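Local structure of ferritin (Mycoplasma penetrans, 7DIE) at residues M61-K66 / M128-K133. The protein forms a 24-subunit ferritin shell that binds iron and probably oxidises and stores it as ferric iron. Numbering follows the deposited sequence.
Sequences MSRLVK and MQWFVK
Arg63 and Trp130 meet where the segments 61-66 and 128-133, parts of helices 43-70 and 122-150 of the ferritin four-helix bundle, run nearly antiparallel at 163° with their axes 11.0 Å apart. Large side chains bridge this wide spacing, an instance of a cation-pi stack joining two helices without a hydrogen bond. The guanidinium of Arg63 lies flat on one face of the indole, planes 7° apart, with CZ of Arg63 3.7 Å from the centroid of the five-membered ring of Trp130. The arginine chain, extended from CG to NE, carries its CD over the six-membered ring as a CH-pi contact. Deeper in the bundle, CZ of Phe131 comes 3.5 Å from CG of Leu64 and also touches CB of Arg63, while the face of its ring rests on CE3 of Trp130. Leu64 and Phe131 also touch the other two long helices, at His19 and Glu23 of helix 10-39 and Val109 of helix 91-118. NH1 of Arg63 bonds to the carbonyl of Ala59, which would limit rotation of the guanidinium over the indole. Trp130 also meets the iron ligand His60 edge-to-face, which places the arginine-indole stack beside the metal site, and the pi face probably stabilises the arginine's charge.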
ATOM      1  N   MET A  61      20.574  32.503  20.875  1.00 25.27           N
ATOM      2  CA  MET A  61      20.337  32.587  22.314  1.00 24.63           C
ATOM      3  C   MET A  61      20.096  31.206  22.918  1.00 25.44           C
ATOM      4  O   MET A  61      20.545  30.923  24.029  1.00 27.12           O
ATOM      5  CB  MET A  61      19.153  33.519  22.576  1.00 25.81           C
ATOM      6  CG  MET A  61      19.451  34.958  22.196  1.00 27.02           C
ATOM      7  SD  MET A  61      18.021  35.965  21.748  1.00 30.08           S
ATOM      8  CE  MET A  61      16.983  35.660  23.141  1.00 25.61           C
ATOM      9  N   SER A  62      19.381  30.327  22.199  1.00 29.95           N
ATOM     10  CA  SER A  62      19.108  28.996  22.736  1.00 26.41           C
ATOM     11  C   SER A  62      20.395  28.203  22.932  1.00 25.10           C
ATOM     12  O   SER A  62      20.556  27.530  23.952  1.00 27.09           O
ATOM     13  CB  SER A  62      18.162  28.221  21.808  1.00 27.93           C
ATOM     14  OG  SER A  62      18.773  28.002  20.544  1.00 35.06           O
ATOM     15  N   ARG A  63      21.322  28.268  21.967  1.00 22.19           N
ATOM     16  CA  ARG A  63      22.589  27.546  22.121  1.00 24.70           C
ATOM     17  C   ARG A  63      23.412  28.116  23.276  1.00 27.98           C
ATOM     18  O   ARG A  63      24.065  27.363  24.004  1.00 24.60           O
ATOM     19  CB  ARG A  63      23.408  27.594  20.824  1.00 25.80           C
ATOM     20  CG  ARG A  63      22.996  26.561  19.763  1.00 28.46           C
ATOM     21  CD  ARG A  63      23.833  26.738  18.484  1.00 27.88           C
ATOM     22  NE  ARG A  63      23.586  25.674  17.511  1.00 29.91           N
ATOM     23  CZ  ARG A  63      22.516  25.617  16.724  1.00 31.81           C
ATOM     24  NH1 ARG A  63      21.576  26.569  16.785  1.00 27.53           N
ATOM     25  NH2 ARG A  63      22.375  24.605  15.877  1.00 28.21           N
ATOM     26  N   LEU A  64      23.373  29.439  23.477  1.00 24.87           N
ATOM     27  CA  LEU A  64      24.166  30.042  24.551  1.00 25.99           C
ATOM     28  C   LEU A  64      23.616  29.671  25.919  1.00 27.56           C
ATOM     29  O   LEU A  64      24.373  29.289  26.812  1.00 26.68           O
ATOM     30  CB  LEU A  64      24.217  31.567  24.390  1.00 25.89           C
ATOM     31  CG  LEU A  64      24.945  32.030  23.128  1.00 25.67           C
ATOM     32  CD1 LEU A  64      24.619  33.480  22.802  1.00 26.87           C
ATOM     33  CD2 LEU A  64      26.457  31.858  23.291  1.00 29.25           C
ATOM     34  N   VAL A  65      22.295  29.762  26.111  1.00 25.39           N
ATOM     35  CA  VAL A  65      21.782  29.412  27.432  1.00 28.31           C
ATOM     36  C   VAL A  65      21.936  27.914  27.698  1.00 29.45           C
ATOM     37  O   VAL A  65      22.194  27.509  28.837  1.00 27.66           O
ATOM     38  CB  VAL A  65      20.326  29.894  27.622  1.00 26.56           C
ATOM     39  CG1 VAL A  65      19.372  29.126  26.744  1.00 26.35           C
ATOM     40  CG2 VAL A  65      19.923  29.741  29.086  1.00 33.63           C
ATOM     41  N   LYS A  66      21.821  27.072  26.666  1.00 25.34           N
ATOM     42  CA  LYS A  66      22.012  25.632  26.857  1.00 23.35           C
ATOM     43  C   LYS A  66      23.441  25.310  27.241  1.00 27.00           C
ATOM     44  O   LYS A  66      23.688  24.426  28.071  1.00 24.97           O
ATOM     45  CB  LYS A  66      21.655  24.872  25.572  1.00 27.87           C
ATOM     46  CG  LYS A  66      20.148  24.754  25.280  1.00 43.74           C
ATOM     47  CD  LYS A  66      19.868  23.624  24.260  1.00 51.74           C
ATOM     48  CE  LYS A  66      18.525  23.805  23.543  1.00 65.31           C
ATOM     49  NZ  LYS A  66      18.535  23.393  22.091  1.00 63.00           N
ATOM     50  N   MET A 128      31.826  28.163  20.595  1.00 25.27           N
ATOM     51  CA  MET A 128      31.771  29.366  19.773  1.00 26.94           C
ATOM     52  C   MET A 128      31.960  29.088  18.293  1.00 24.90           C
ATOM     53  O   MET A 128      31.635  29.962  17.481  1.00 25.25           O
ATOM     54  CB  MET A 128      32.824  30.385  20.248  1.00 27.63           C
ATOM     55  CG  MET A 128      32.506  30.976  21.640  1.00 25.58           C
ATOM     56  SD  MET A 128      30.832  31.683  21.794  1.00 29.45           S
ATOM     57  CE  MET A 128      30.859  33.006  20.585  1.00 25.59           C
ATOM     58  N   GLN A 129      32.444  27.899  17.909  1.00 24.18           N
ATOM     59  CA  GLN A 129      32.709  27.648  16.492  1.00 25.96           C
ATOM     60  C   GLN A 129      31.434  27.727  15.657  1.00 27.95           C
ATOM     61  O   GLN A 129      31.458  28.232  14.529  1.00 25.61           O
ATOM     62  CB  GLN A 129      33.392  26.291  16.305  1.00 23.67           C
ATOM     63  CG  GLN A 129      34.800  26.225  16.931  1.00 23.46           C
ATOM     64  CD  GLN A 129      35.644  27.430  16.567  1.00 27.77           C
ATOM     65  OE1 GLN A 129      36.010  27.603  15.414  1.00 28.21           O
ATOM     66  NE2 GLN A 129      35.949  28.280  17.554  1.00 28.53           N
ATOM     67  N   TRP A 130      30.309  27.246  16.193  1.00 24.92           N
ATOM     68  CA  TRP A 130      29.044  27.388  15.472  1.00 27.03           C
ATOM     69  C   TRP A 130      28.748  28.852  15.178  1.00 29.41           C
ATOM     70  O   TRP A 130      28.233  29.194  14.107  1.00 24.34           O
ATOM     71  CB  TRP A 130      27.890  26.772  16.282  1.00 26.40           C
ATOM     72  CG  TRP A 130      26.559  26.855  15.546  1.00 30.26           C
ATOM     73  CD1 TRP A 130      26.035  25.908  14.699  1.00 32.21           C
ATOM     74  CD2 TRP A 130      25.624  27.945  15.553  1.00 28.99           C
ATOM     75  NE1 TRP A 130      24.825  26.336  14.204  1.00 32.44           N
ATOM     76  CE2 TRP A 130      24.556  27.586  14.699  1.00 28.56           C
ATOM     77  CE3 TRP A 130      25.581  29.190  16.198  1.00 26.49           C
ATOM     78  CZ2 TRP A 130      23.463  28.425  14.472  1.00 29.70           C
ATOM     79  CZ3 TRP A 130      24.491  30.026  15.967  1.00 26.90           C
ATOM     80  CH2 TRP A 130      23.449  29.636  15.110  1.00 29.13           C
ATOM     81  N   PHE A 131      29.065  29.729  16.127  1.00 26.35           N
ATOM     82  CA  PHE A 131      28.776  31.152  16.002  1.00 24.81           C
ATOM     83  C   PHE A 131      29.744  31.833  15.062  1.00 24.96           C
ATOM     84  O   PHE A 131      29.361  32.771  14.357  1.00 25.64           O
ATOM     85  CB  PHE A 131      28.839  31.815  17.387  1.00 23.14           C
ATOM     86  CG  PHE A 131      27.741  31.390  18.294  1.00 23.57           C
ATOM     87  CD1 PHE A 131      27.853  30.227  19.043  1.00 24.28           C
ATOM     88  CD2 PHE A 131      26.570  32.143  18.385  1.00 23.58           C
ATOM     89  CE1 PHE A 131      26.823  29.823  19.883  1.00 24.65           C
ATOM     90  CE2 PHE A 131      25.522  31.736  19.241  1.00 25.89           C
ATOM     91  CZ  PHE A 131      25.649  30.581  19.976  1.00 23.20           C
ATOM     92  N   VAL A 132      31.012  31.402  15.071  1.00 26.59           N
ATOM     93  CA  VAL A 132      31.966  31.907  14.088  1.00 25.29           C
ATOM     94  C   VAL A 132      31.430  31.672  12.680  1.00 28.59           C
ATOM     95  O   VAL A 132      31.410  32.574  11.840  1.00 25.62           O
ATOM     96  CB  VAL A 132      33.342  31.241  14.259  1.00 25.35           C
ATOM     97  CG1 VAL A 132      34.239  31.615  13.054  1.00 24.16           C
ATOM     98  CG2 VAL A 132      34.010  31.635  15.581  1.00 25.84           C
ATOM     99  N   LYS A 133      30.979  30.447  12.409  1.00 26.72           N
ATOM    100  CA  LYS A 133      30.458  30.138  11.080  1.00 25.07           C
ATOM    101  C   LYS A 133      29.161  30.886  10.806  1.00 25.33           C
ATOM    102  O   LYS A 133      28.998  31.503   9.745  1.00 27.84           O
ATOM    103  CB  LYS A 133      30.259  28.625  10.935  1.00 30.50           C
ATOM    104  CG  LYS A 133      29.893  28.164   9.518  1.00 34.11           C
ATOM    105  CD  LYS A 133      29.852  26.636   9.442  1.00 34.08           C
ATOM    106  CE  LYS A 133      29.511  26.142   8.039  1.00 42.98           C
ATOM    107  NZ  LYS A 133      30.502  26.620   7.024  1.00 55.54           N
TER